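Long-range contacts in SVS_variant_AS1 (PDB 6TJA), which probably catalyses, as an ancestral variant of a Streptomyces spiroviolene synthase, the metal-dependent cyclisation of a linear diphosphate to a diterpene: residues S39-S44 with D124-A129; A57-R62 with A306-R311; R112-P117 with R148-H153. One frame throughout, in Å; residues are numbered along the deposited sequence.

Interaction 1: S39-S44 with D124-A129; sequences SGMCAS and DRFVPA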
ATOM      1  N   SER A  39      25.068   6.024  -9.530  1.00 55.65           N
ATOM      2  CA  SER A  39      23.618   6.150  -9.201  1.00 52.02           C
ATOM      3  C   SER A  39      23.285   7.575  -8.745  1.00 54.49           C
ATOM      4  O   SER A  39      22.106   7.994  -8.953  1.00 49.49           O
ATOM      5  CB  SER A  39      23.187   5.170  -8.150  1.00 45.27           C
ATOM      6  OG  SER A  39      23.740   5.501  -6.885  1.00 41.49           O
ATOM      7  N   GLY A  40      24.257   8.252  -8.112  1.00 48.36           N
ATOM      8  CA  GLY A  40      24.044   9.527  -7.401  1.00 45.89           C
ATOM      9  C   GLY A  40      23.436   9.274  -6.037  1.00 45.52           C
ATOM     10  O   GLY A  40      23.165  10.225  -5.318  1.00 43.65           O
ATOM     11  N   MET A  41      23.215   8.010  -5.688  1.00 49.14           N
ATOM     12  CA  MET A  41      22.562   7.596  -4.423  1.00 48.50           C
ATOM     13  C   MET A  41      23.485   7.915  -3.242  1.00 48.35           C
ATOM     14  O   MET A  41      22.992   8.123  -2.121  1.00 46.95           O
ATOM     15  CB  MET A  41      22.284   6.093  -4.499  1.00 51.96           C
ATOM     16  CG  MET A  41      21.531   5.524  -3.327  1.00 52.92           C
ATOM     17  SD  MET A  41      21.094   3.820  -3.706  1.00 46.53           S
ATOM     18  CE  MET A  41      22.668   2.983  -3.529  1.00 50.39           C
ATOM     19  N   CYS A  42      24.793   7.943  -3.483  1.00 53.90           N
ATOM     20  CA  CYS A  42      25.832   8.103  -2.435  1.00 57.63           C
ATOM     21  C   CYS A  42      26.483   9.494  -2.539  1.00 64.29           C
ATOM     22  O   CYS A  42      26.958   9.869  -3.655  1.00 52.92           O
ATOM     23  CB  CYS A  42      26.842   6.969  -2.557  1.00 60.26           C
ATOM     24  SG  CYS A  42      26.093   5.339  -2.278  1.00 60.57           S
ATOM     25  N   ALA A  43      26.492  10.223  -1.411  1.00 71.71           N
ATOM     26  CA  ALA A  43      27.058  11.583  -1.238  1.00 74.31           C
ATOM     27  C   ALA A  43      28.598  11.546  -1.195  1.00 75.91           C
ATOM     28  O   ALA A  43      29.216  12.445  -1.810  1.00 77.32           O
ATOM     29  CB  ALA A  43      26.489  12.209   0.013  1.00 73.21           C
ATOM     30  N   SER A  44      29.191  10.556  -0.505  1.00 70.79           N
ATOM     31  CA  SER A  44      30.656  10.427  -0.256  1.00 67.62           C
ATOM     32  C   SER A  44      31.167   9.010  -0.588  1.00 67.66           C
ATOM     33  O   SER A  44      30.346   8.090  -0.726  1.00 69.79           O
ATOM     34  CB  SER A  44      30.977  10.812   1.170  1.00 65.19           C
ATOM     35  OG  SER A  44      30.917   9.691   2.042  1.00 66.54           O
ATOM     36  N   ASP A 124      16.226  15.167  -3.737  1.00 51.89           N
ATOM     37  CA  ASP A 124      16.411  13.888  -3.112  1.00 44.34           C
ATOM     38  C   ASP A 124      17.250  12.942  -3.931  1.00 41.57           C
ATOM     39  O   ASP A 124      16.848  12.537  -4.980  1.00 40.27           O
ATOM     40  CB  ASP A 124      15.061  13.340  -2.993  1.00 46.42           C
ATOM     41  CG  ASP A 124      14.971  12.433  -1.952  1.00 51.55           C
ATOM     42  OD1 ASP A 124      15.930  11.689  -1.740  1.00 46.38           O
ATOM     43  OD2 ASP A 124      14.033  12.478  -1.178  1.00 60.80           O
ATOM     44  N   ARG A 125      18.384  12.520  -3.410  1.00 43.43           N
ATOM     45  CA  ARG A 125      19.308  11.712  -4.250  1.00 45.11           C
ATOM     46  C   ARG A 125      18.844  10.244  -4.294  1.00 42.32           C
ATOM     47  O   ARG A 125      19.288   9.504  -5.210  1.00 41.69           O
ATOM     48  CB  ARG A 125      20.735  11.862  -3.720  1.00 51.12           C
ATOM     49  CG  ARG A 125      20.934  11.368  -2.294  1.00 54.99           C
ATOM     50  CD  ARG A 125      22.399  11.458  -1.907  1.00 63.40           C
ATOM     51  NE  ARG A 125      22.721  10.707  -0.697  1.00 64.88           N
ATOM     52  CZ  ARG A 125      22.467  11.113   0.545  1.00 59.88           C
ATOM     53  NH1 ARG A 125      21.854  12.266   0.769  1.00 56.05           N
ATOM     54  NH2 ARG A 125      22.817  10.344   1.560  1.00 59.37           N
ATOM     55  N   PHE A 126      17.979   9.816  -3.362  1.00 36.26           N
ATOM     56  CA  PHE A 126      17.426   8.441  -3.366  1.00 33.52           C
ATOM     57  C   PHE A 126      16.427   8.291  -4.517  1.00 33.54           C
ATOM     58  O   PHE A 126      16.277   7.167  -4.994  1.00 32.65           O
ATOM     59  CB  PHE A 126      16.862   8.073  -1.996  1.00 33.38           C
ATOM     60  CG  PHE A 126      17.965   7.715  -1.044  1.00 34.13           C
ATOM     61  CD1 PHE A 126      18.621   6.495  -1.152  1.00 37.60           C
ATOM     62  CD2 PHE A 126      18.383   8.612  -0.068  1.00 36.21           C
ATOM     63  CE1 PHE A 126      19.696   6.187  -0.319  1.00 40.38           C
ATOM     64  CE2 PHE A 126      19.447   8.299   0.774  1.00 37.90           C
ATOM     65  CZ  PHE A 126      20.111   7.095   0.640  1.00 37.18           C
ATOM     66  N   VAL A 127      15.789   9.380  -4.968  1.00 29.64           N
ATOM     67  CA  VAL A 127      14.602   9.270  -5.867  1.00 31.10           C
ATOM     68  C   VAL A 127      15.041   8.861  -7.274  1.00 32.36           C
ATOM     69  O   VAL A 127      14.494   7.889  -7.784  1.00 32.15           O
ATOM     70  CB  VAL A 127      13.696  10.513  -5.829  1.00 31.88           C
ATOM     71  CG1 VAL A 127      12.869  10.681  -7.095  1.00 33.19           C
ATOM     72  CG2 VAL A 127      12.811  10.469  -4.597  1.00 32.99           C
ATOM     73  N   PRO A 128      16.002   9.533  -7.952  1.00 32.75           N
ATOM     74  CA  PRO A 128      16.388   9.142  -9.310  1.00 36.09           C
ATOM     75  C   PRO A 128      16.873   7.682  -9.383  1.00 33.82           C
ATOM     76  O   PRO A 128      16.467   6.978 -10.286  1.00 33.57           O
ATOM     77  CB  PRO A 128      17.517  10.126  -9.709  1.00 36.89           C
ATOM     78  CG  PRO A 128      17.294  11.318  -8.772  1.00 36.83           C
ATOM     79  CD  PRO A 128      16.744  10.721  -7.491  1.00 35.87           C
ATOM     80  N   ALA A 129      17.656   7.240  -8.401  1.00 31.70           N
ATOM     81  CA  ALA A 129      18.089   5.830  -8.250  1.00 33.85           C
ATOM     82  C   ALA A 129      16.877   4.870  -8.246  1.00 35.16           C
ATOM     83  O   ALA A 129      16.901   3.869  -9.021  1.00 31.38           O
ATOM     84  CB  ALA A 129      18.923   5.703  -6.998  1.00 34.13           C
TER

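Interaction 2: A57-R62 with A306-R311; sequences ADFFAR and AEWGLR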
ATOM      1  N   ALA A  57      24.004  -8.119  -3.734  1.00 29.98           N
ATOM      2  CA  ALA A  57      23.921  -9.024  -4.907  1.00 31.07           C
ATOM      3  C   ALA A  57      24.079 -10.465  -4.421  1.00 28.50           C
ATOM      4  O   ALA A  57      23.297 -11.310  -4.820  1.00 31.26           O
ATOM      5  CB  ALA A  57      24.944  -8.651  -5.945  1.00 34.15           C
ATOM      6  N   ASP A  58      24.957 -10.694  -3.460  1.00 31.69           N
ATOM      7  CA  ASP A  58      25.096 -12.007  -2.780  1.00 34.87           C
ATOM      8  C   ASP A  58      23.747 -12.349  -2.128  1.00 33.49           C
ATOM      9  O   ASP A  58      23.266 -13.489  -2.260  1.00 26.94           O
ATOM     10  CB  ASP A  58      26.241 -11.981  -1.754  1.00 35.96           C
ATOM     11  CG  ASP A  58      26.653 -13.351  -1.232  1.00 42.75           C
ATOM     12  OD1 ASP A  58      27.491 -14.009  -1.919  1.00 52.44           O
ATOM     13  OD2 ASP A  58      26.133 -13.761  -0.158  1.00 39.73           O
ATOM     14  N   PHE A  59      23.176 -11.380  -1.414  1.00 31.46           N
ATOM     15  CA  PHE A  59      21.887 -11.525  -0.697  1.00 28.05           C
ATOM     16  C   PHE A  59      20.825 -12.010  -1.692  1.00 25.51           C
ATOM     17  O   PHE A  59      20.283 -13.077  -1.457  1.00 23.25           O
ATOM     18  CB  PHE A  59      21.526 -10.218   0.006  1.00 28.61           C
ATOM     19  CG  PHE A  59      20.200 -10.228   0.704  1.00 28.55           C
ATOM     20  CD1 PHE A  59      20.105 -10.652   2.009  1.00 28.58           C
ATOM     21  CD2 PHE A  59      19.059  -9.795   0.052  1.00 27.43           C
ATOM     22  CE1 PHE A  59      18.879 -10.647   2.658  1.00 31.81           C
ATOM     23  CE2 PHE A  59      17.841  -9.767   0.711  1.00 28.04           C
ATOM     24  CZ  PHE A  59      17.749 -10.216   2.007  1.00 29.35           C
ATOM     25  N   PHE A  60      20.513 -11.270  -2.755  1.00 25.21           N
ATOM     26  CA  PHE A  60      19.317 -11.584  -3.563  1.00 24.79           C
ATOM     27  C   PHE A  60      19.604 -12.716  -4.561  1.00 26.73           C
ATOM     28  O   PHE A  60      18.629 -13.356  -4.971  1.00 26.20           O
ATOM     29  CB  PHE A  60      18.722 -10.362  -4.250  1.00 26.60           C
ATOM     30  CG  PHE A  60      17.257 -10.580  -4.563  1.00 24.91           C
ATOM     31  CD1 PHE A  60      16.331 -10.670  -3.537  1.00 24.75           C
ATOM     32  CD2 PHE A  60      16.822 -10.761  -5.861  1.00 23.66           C
ATOM     33  CE1 PHE A  60      14.995 -10.927  -3.805  1.00 22.96           C
ATOM     34  CE2 PHE A  60      15.480 -10.960  -6.129  1.00 24.59           C
ATOM     35  CZ  PHE A  60      14.570 -11.033  -5.104  1.00 23.52           C
ATOM     36  N   ALA A  61      20.876 -12.991  -4.875  1.00 24.55           N
ATOM     37  CA  ALA A  61      21.311 -14.153  -5.680  1.00 26.17           C
ATOM     38  C   ALA A  61      20.942 -15.460  -4.962  1.00 25.64           C
ATOM     39  O   ALA A  61      20.862 -16.528  -5.617  1.00 26.33           O
ATOM     40  CB  ALA A  61      22.803 -14.042  -5.949  1.00 25.53           C
ATOM     41  N   ARG A  62      20.765 -15.392  -3.646  1.00 26.09           N
ATOM     42  CA  ARG A  62      20.261 -16.502  -2.800  1.00 27.27           C
ATOM     43  C   ARG A  62      18.729 -16.611  -2.831  1.00 28.44           C
ATOM     44  O   ARG A  62      18.217 -17.711  -2.536  1.00 30.02           O
ATOM     45  CB  ARG A  62      20.760 -16.324  -1.372  1.00 28.56           C
ATOM     46  CG  ARG A  62      22.279 -16.356  -1.269  1.00 28.33           C
ATOM     47  CD  ARG A  62      22.639 -15.942   0.149  1.00 33.05           C
ATOM     48  NE  ARG A  62      24.069 -15.888   0.363  1.00 32.78           N
ATOM     49  CZ  ARG A  62      24.826 -16.941   0.613  1.00 34.41           C
ATOM     50  NH1 ARG A  62      24.282 -18.141   0.721  1.00 41.10           N
ATOM     51  NH2 ARG A  62      26.125 -16.793   0.770  1.00 37.15           N
ATOM     52  N   ALA A 306      18.918 -15.682   6.406  1.00 28.36           N
ATOM     53  CA  ALA A 306      19.613 -16.162   7.630  1.00 31.29           C
ATOM     54  C   ALA A 306      21.115 -16.335   7.350  1.00 32.37           C
ATOM     55  O   ALA A 306      21.949 -15.884   8.162  1.00 38.26           O
ATOM     56  CB  ALA A 306      18.984 -17.435   8.120  1.00 29.25           C
ATOM     57  N   GLU A 307      21.451 -16.926   6.209  1.00 32.50           N
ATOM     58  CA  GLU A 307      22.836 -17.354   5.871  1.00 36.05           C
ATOM     59  C   GLU A 307      23.650 -16.097   5.555  1.00 33.92           C
ATOM     60  O   GLU A 307      24.729 -15.933   6.127  1.00 34.93           O
ATOM     61  CB  GLU A 307      22.841 -18.369   4.710  1.00 36.00           C
ATOM     62  CG  GLU A 307      24.131 -19.146   4.608  1.00 37.30           C
ATOM     63  CD  GLU A 307      24.117 -20.404   3.754  1.00 41.80           C
ATOM     64  OE1 GLU A 307      23.248 -21.282   3.986  1.00 44.69           O
ATOM     65  OE2 GLU A 307      25.002 -20.521   2.875  1.00 44.25           O
ATOM     66  N   TRP A 308      23.146 -15.228   4.683  1.00 36.16           N
ATOM     67  CA  TRP A 308      23.814 -13.935   4.357  1.00 39.85           C
ATOM     68  C   TRP A 308      24.106 -13.177   5.663  1.00 38.34           C
ATOM     69  O   TRP A 308      25.220 -12.654   5.788  1.00 37.94           O
ATOM     70  CB  TRP A 308      22.984 -13.105   3.366  1.00 40.35           C
ATOM     71  CG  TRP A 308      23.394 -11.672   3.254  1.00 38.30           C
ATOM     72  CD1 TRP A 308      24.209 -11.110   2.319  1.00 37.26           C
ATOM     73  CD2 TRP A 308      22.992 -10.612   4.132  1.00 36.86           C
ATOM     74  NE1 TRP A 308      24.336  -9.771   2.555  1.00 33.15           N
ATOM     75  CE2 TRP A 308      23.589  -9.431   3.650  1.00 37.31           C
ATOM     76  CE3 TRP A 308      22.169 -10.542   5.260  1.00 40.43           C
ATOM     77  CZ2 TRP A 308      23.406  -8.193   4.280  1.00 41.03           C
ATOM     78  CZ3 TRP A 308      21.977  -9.318   5.874  1.00 44.38           C
ATOM     79  CH2 TRP A 308      22.605  -8.162   5.400  1.00 40.24           C
ATOM     80  N   GLY A 309      23.154 -13.164   6.604  1.00 38.60           N
ATOM     81  CA  GLY A 309      23.317 -12.636   7.974  1.00 41.09           C
ATOM     82  C   GLY A 309      24.573 -13.143   8.681  1.00 44.21           C
ATOM     83  O   GLY A 309      25.308 -12.310   9.228  1.00 47.37           O
ATOM     84  N   LEU A 310      24.839 -14.453   8.667  1.00 45.63           N
ATOM     85  CA  LEU A 310      26.001 -15.052   9.383  1.00 48.70           C
ATOM     86  C   LEU A 310      27.337 -14.888   8.617  1.00 54.25           C
ATOM     87  O   LEU A 310      28.350 -15.349   9.168  1.00 63.65           O
ATOM     88  CB  LEU A 310      25.705 -16.531   9.627  1.00 45.95           C
ATOM     89  CG  LEU A 310      24.464 -16.860  10.453  1.00 44.31           C
ATOM     90  CD1 LEU A 310      24.121 -18.328  10.296  1.00 42.62           C
ATOM     91  CD2 LEU A 310      24.654 -16.506  11.921  1.00 43.47           C
ATOM     92  N   ARG A 311      27.367 -14.249   7.434  1.00 58.90           N
ATOM     93  CA  ARG A 311      28.591 -13.977   6.613  1.00 62.08           C
ATOM     94  C   ARG A 311      28.674 -12.492   6.198  1.00 61.34           C
ATOM     95  O   ARG A 311      28.977 -11.624   7.060  1.00 67.40           O
ATOM     96  CB  ARG A 311      28.575 -14.821   5.327  1.00 64.03           C
ATOM     97  CG  ARG A 311      28.110 -16.266   5.485  1.00 58.26           C
ATOM     98  CD  ARG A 311      28.001 -16.985   4.146  1.00 62.63           C
ATOM     99  NE  ARG A 311      27.714 -18.420   4.239  1.00 68.50           N
ATOM    100  CZ  ARG A 311      28.604 -19.385   4.524  1.00 76.09           C
ATOM    101  NH1 ARG A 311      29.873 -19.095   4.764  1.00 76.73           N
ATOM    102  NH2 ARG A 311      28.215 -20.648   4.583  1.00 74.50           N
TER

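Interaction 3: R112-P117 with R148-H153; sequences RALEAP and RFVHAH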
ATOM      1  N   ARG A 112       5.318   8.046  -4.635  1.00 26.77           N
ATOM      2  CA  ARG A 112       4.783   8.654  -5.877  1.00 26.77           C
ATOM      3  C   ARG A 112       5.803   8.522  -7.018  1.00 26.32           C
ATOM      4  O   ARG A 112       5.396   8.119  -8.116  1.00 25.71           O
ATOM      5  CB  ARG A 112       4.353  10.102  -5.653  1.00 26.86           C
ATOM      6  CG  ARG A 112       3.683  10.726  -6.875  1.00 26.80           C
ATOM      7  CD  ARG A 112       2.366  10.046  -7.192  1.00 27.64           C
ATOM      8  NE  ARG A 112       1.798  10.395  -8.478  1.00 26.90           N
ATOM      9  CZ  ARG A 112       0.853   9.697  -9.105  1.00 31.35           C
ATOM     10  NH1 ARG A 112       0.357   8.599  -8.553  1.00 31.17           N
ATOM     11  NH2 ARG A 112       0.374  10.126 -10.265  1.00 31.67           N
ATOM     12  N   ALA A 113       7.079   8.780  -6.756  1.00 28.41           N
ATOM     13  CA  ALA A 113       8.196   8.638  -7.726  1.00 28.24           C
ATOM     14  C   ALA A 113       8.256   7.218  -8.294  1.00 30.21           C
ATOM     15  O   ALA A 113       8.581   7.066  -9.503  1.00 28.70           O
ATOM     16  CB  ALA A 113       9.495   9.000  -7.053  1.00 29.02           C
ATOM     17  N   LEU A 114       7.984   6.214  -7.453  1.00 29.45           N
ATOM     18  CA  LEU A 114       7.996   4.779  -7.849  1.00 30.19           C
ATOM     19  C   LEU A 114       6.854   4.509  -8.840  1.00 30.73           C
ATOM     20  O   LEU A 114       7.063   3.696  -9.732  1.00 29.50           O
ATOM     21  CB  LEU A 114       7.866   3.902  -6.599  1.00 28.54           C
ATOM     22  CG  LEU A 114       7.789   2.400  -6.848  1.00 30.55           C
ATOM     23  CD1 LEU A 114       9.012   1.896  -7.631  1.00 29.90           C
ATOM     24  CD2 LEU A 114       7.650   1.642  -5.528  1.00 31.45           C
ATOM     25  N   GLU A 115       5.709   5.178  -8.669  1.00 28.30           N
ATOM     26  CA  GLU A 115       4.464   4.934  -9.436  1.00 31.10           C
ATOM     27  C   GLU A 115       4.359   5.864 -10.653  1.00 31.31           C
ATOM     28  O   GLU A 115       3.630   5.508 -11.569  1.00 34.81           O
ATOM     29  CB  GLU A 115       3.242   5.157  -8.542  1.00 30.55           C
ATOM     30  CG  GLU A 115       3.201   4.171  -7.396  1.00 31.36           C
ATOM     31  CD  GLU A 115       1.908   4.041  -6.619  1.00 33.21           C
ATOM     32  OE1 GLU A 115       0.833   3.973  -7.255  1.00 34.85           O
ATOM     33  OE2 GLU A 115       1.999   3.930  -5.371  1.00 31.04           O
ATOM     34  N   ALA A 116       5.057   6.973 -10.638  1.00 30.62           N
ATOM     35  CA  ALA A 116       5.004   7.951 -11.692  1.00 34.50           C
ATOM     36  C   ALA A 116       6.373   8.338 -12.179  1.00 34.42           C
ATOM     37  O   ALA A 116       7.078   9.004 -11.511  1.00 38.43           O
ATOM     38  CB  ALA A 116       4.280   9.167 -11.190  1.00 33.94           C
ATOM     39  N   PRO A 117       6.728   7.920 -13.372  1.00 38.97           N
ATOM     40  CA  PRO A 117       8.011   8.191 -14.010  1.00 40.78           C
ATOM     41  C   PRO A 117       8.242   9.656 -14.299  1.00 37.95           C
ATOM     42  O   PRO A 117       9.362  10.048 -14.365  1.00 36.30           O
ATOM     43  CB  PRO A 117       7.944   7.392 -15.304  1.00 39.79           C
ATOM     44  CG  PRO A 117       6.877   6.435 -15.115  1.00 42.23           C
ATOM     45  CD  PRO A 117       5.896   7.032 -14.174  1.00 42.78           C
ATOM     46  N   ARG A 148       2.276  -5.309  -7.958  1.00 26.14           N
ATOM     47  CA  ARG A 148       2.537  -6.152  -6.772  1.00 27.08           C
ATOM     48  C   ARG A 148       3.734  -5.546  -6.033  1.00 26.06           C
ATOM     49  O   ARG A 148       3.638  -5.439  -4.797  1.00 23.94           O
ATOM     50  CB  ARG A 148       2.731  -7.619  -7.164  1.00 28.14           C
ATOM     51  CG  ARG A 148       1.469  -8.285  -7.702  1.00 27.92           C
ATOM     52  CD  ARG A 148       1.719  -9.699  -8.201  1.00 27.84           C
ATOM     53  NE  ARG A 148       0.523 -10.319  -8.746  1.00 29.04           N
ATOM     54  CZ  ARG A 148       0.441 -11.565  -9.236  1.00 27.58           C
ATOM     55  NH1 ARG A 148       1.484 -12.379  -9.225  1.00 28.25           N
ATOM     56  NH2 ARG A 148      -0.711 -12.011  -9.697  1.00 23.87           N
ATOM     57  N   PHE A 149       4.765  -5.089  -6.758  1.00 24.23           N
ATOM     58  CA  PHE A 149       5.996  -4.523  -6.137  1.00 25.52           C
ATOM     59  C   PHE A 149       5.679  -3.158  -5.491  1.00 25.95           C
ATOM     60  O   PHE A 149       6.058  -2.917  -4.305  1.00 23.08           O
ATOM     61  CB  PHE A 149       7.168  -4.420  -7.114  1.00 24.77           C
ATOM     62  CG  PHE A 149       8.375  -3.803  -6.458  1.00 24.93           C
ATOM     63  CD1 PHE A 149       9.168  -4.546  -5.599  1.00 25.36           C
ATOM     64  CD2 PHE A 149       8.657  -2.448  -6.607  1.00 25.29           C
ATOM     65  CE1 PHE A 149      10.229  -3.959  -4.917  1.00 25.01           C
ATOM     66  CE2 PHE A 149       9.723  -1.866  -5.933  1.00 25.53           C
ATOM     67  CZ  PHE A 149      10.504  -2.621  -5.096  1.00 25.30           C
ATOM     68  N   VAL A 150       4.971  -2.310  -6.244  1.00 22.98           N
ATOM     69  CA  VAL A 150       4.585  -0.943  -5.820  1.00 24.70           C
ATOM     70  C   VAL A 150       3.832  -1.058  -4.491  1.00 23.02           C
ATOM     71  O   VAL A 150       4.098  -0.259  -3.577  1.00 23.60           O
ATOM     72  CB  VAL A 150       3.740  -0.247  -6.904  1.00 27.73           C
ATOM     73  CG1 VAL A 150       2.998   0.952  -6.356  1.00 27.41           C
ATOM     74  CG2 VAL A 150       4.569   0.140  -8.118  1.00 28.87           C
ATOM     75  N   HIS A 151       2.890  -1.986  -4.402  1.00 22.51           N
ATOM     76  CA  HIS A 151       1.996  -2.133  -3.222  1.00 23.18           C
ATOM     77  C   HIS A 151       2.800  -2.675  -2.027  1.00 22.69           C
ATOM     78  O   HIS A 151       2.519  -2.285  -0.891  1.00 23.36           O
ATOM     79  CB  HIS A 151       0.799  -3.025  -3.587  1.00 23.19           C
ATOM     80  CG  HIS A 151      -0.225  -2.358  -4.427  1.00 23.77           C
ATOM     81  ND1 HIS A 151      -0.605  -1.041  -4.216  1.00 28.20           N
ATOM     82  CD2 HIS A 151      -0.988  -2.812  -5.436  1.00 22.51           C
ATOM     83  CE1 HIS A 151      -1.527  -0.712  -5.108  1.00 28.09           C
ATOM     84  NE2 HIS A 151      -1.791  -1.783  -5.855  1.00 22.41           N
ATOM     85  N   ALA A 152       3.735  -3.581  -2.269  1.00 21.72           N
ATOM     86  CA  ALA A 152       4.624  -4.150  -1.230  1.00 23.99           C
ATOM     87  C   ALA A 152       5.482  -3.016  -0.652  1.00 24.40           C
ATOM     88  O   ALA A 152       5.660  -2.967   0.602  1.00 23.18           O
ATOM     89  CB  ALA A 152       5.486  -5.265  -1.795  1.00 22.84           C
ATOM     90  N   HIS A 153       5.925  -2.134  -1.535  1.00 21.68           N
ATOM     91  CA  HIS A 153       6.720  -0.980  -1.234  1.00 24.89           C
ATOM     92  C   HIS A 153       6.018   0.017  -0.321  1.00 24.69           C
ATOM     93  O   HIS A 153       6.589   0.479   0.604  1.00 25.21           O
ATOM     94  CB  HIS A 153       7.139  -0.327  -2.527  1.00 24.65           C
ATOM     95  CG  HIS A 153       8.236   0.668  -2.401  1.00 24.59           C
ATOM     96  ND1 HIS A 153       8.010   1.990  -2.128  1.00 25.56           N
ATOM     97  CD2 HIS A 153       9.562   0.554  -2.610  1.00 26.67           C
ATOM     98  CE1 HIS A 153       9.148   2.640  -2.150  1.00 25.40           C
ATOM     99  NE2 HIS A 153      10.103   1.793  -2.443  1.00 25.17           N
TER

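Interaction 1: S39-S44 with D124-A129
Arg-125 NE donates to Met-41 O at 3.0 Å from above the carbonyl plane, 49° out of it, in the only hydrogen bond between the two segments. The bond is also bent, with an angle of 137° at the hydrogen. Arg-125 CG sits between its own backbone N and carbonyl carbon (chi1 62°), and the chain then runs extended along the Gly-40 to Met-41 backbone. Arg-125 CB touches Gly-40 O at 3.3 Å. The guanidinium has Ala-43 CB over one face and the ring of Phe-126 toward the other. Met-41 O also lies over a face of that ring.

The Met-41 side chain crosses Phe-126 at a slant, with Met-41 CG 3.6 Å from Phe-126 CE1. Met-41 SD makes an oblique Met-aromatic contact, 5.4 Å from the Phe-126 ring centroid. Met-41 CB also packs on Ala-129 CB at 4.2 Å. At Gly-40, with positive phi, the chain leaves helical geometry after helix 25-38. Asp-124 OD1 caps Phe-126 N in the turn leading into the next helix, and also pairs with Arg-90. A loop carbonyl is thus tied to a cationic side chain, but by a bent bond, and apolar contacts probably carry much of the join.

Interaction 2: A57-R62 with A306-R311
Phe-59 meets Trp-308 edge to face. Phe-59 CD1 reaches over the indole and comes 3.6 Å from Trp-308 CD2. The phenyl and five-membered ring planes stand at 80°, with centroids 5.1 Å apart. Phe-59 CB adds a CH-pi contact, 3.9 Å from the centroid of the Trp-308 five-membered ring. The backbone puts this CB over the indole; with CG anti to the backbone N (chi1 177°), the phenyl ring brings its CD1 edge onto the same face.

Beside the rings lies a salt-bridge network. Arg-62 grips a single oxygen of Asp-58 side-on: Arg-62 NE is 3.0 Å and NH2 3.2 Å from Asp-58 OD2, which lies nearly in the guanidinium plane. Across the contact, Arg-62 NH1 makes a weak, bent bond to Glu-307 OE2 at 3.3 Å. That carboxylate is turned 60° from the guanidinium.

The contact joins short helix 56-61 to the C-terminal end of helix 289-309, two members of the all-helical bundle of a class I terpene synthase. Glu-307 OE1 has its stronger partner in Arg-303 and also bonds Ser-19. Arg-311, poorly ordered, makes a long salt bridge to Glu-307 and a weak bond to Ala-328 O. Trp-308 NE1 donates to Thr-54 O, which fixes the turn of the indole. Phe-59 also meets the ring of Phe-63 and touches Val-80 of helix 70-91.

Interaction 3: R112-P117 with R148-H153
Leu-114 drives one methyl onto the face of His-153, and this is the tight part of the contact. Leu-114 CD2 lies 3.5 Å from the His-153 ring centroid, only 18° off the ring normal. It leans toward the rim, where Leu-114 CD2 and His-153 CG are 3.3 Å apart. CG of Leu-114 is anti to the backbone N (chi1 177°), which carries CD2 out over the imidazole, while His-153 comes from the opposite direction.

Val-150 CG1 lies close against the end of Glu-115, 3.3 Å from Glu-115 CD, and touches both its CG and its carboxylate. That carboxylate is held by neighbours: OE1 pairs with Arg-147 and OE2 bonds Gln-111 NE2. Gln-111 OE1 bonds His-153 ND1, so one glutamine steadies both the glutamate and the imidazole. With an alanine at His-153, the Leu-114 methyl is likely to lose the ring it rests on, and Gln-111 OE1 its bond to ND1.

The rest is looser. Leu-114 CG is 4.1 Å from Val-150 CG2, the two side chains lying side by side and pointing opposite ways. Phe-149 CE2 is also 4.1 Å from Leu-114 CD2. Farther out, partly exposed His-151 stacks on His-151 of the second subunit. Arg-112 pairs with Glu-218 of the second subunit. Leu-114 also touches Leu-130 and Ala-134, so helix 126-140 packs against the same residue. This is side-chain packing between helices of the terpene synthase alpha-helical bundle, beside its dimer interface.

How the interactions relate
Interactions 1 and 3 touch: Val-127 CG1 packs on Ala-113 CB at 3.8 Å, and their centres lie 18 Å apart. Interaction 1 ties the 39-44 loop to helix 126-140. Interaction 3 joins helices 100-115 and 143-169, which come before and after that helix in the chain. Interaction 2 stands apart. Its centre is 24 Å from that of interaction 1 and 25 Å from that of interaction 3. The nearest atoms are about 11 Å and 8 Å away. It closes a long loop of chain that contains all of interaction 3. All three are packing contacts, joining helices and one interhelical loop of the fold.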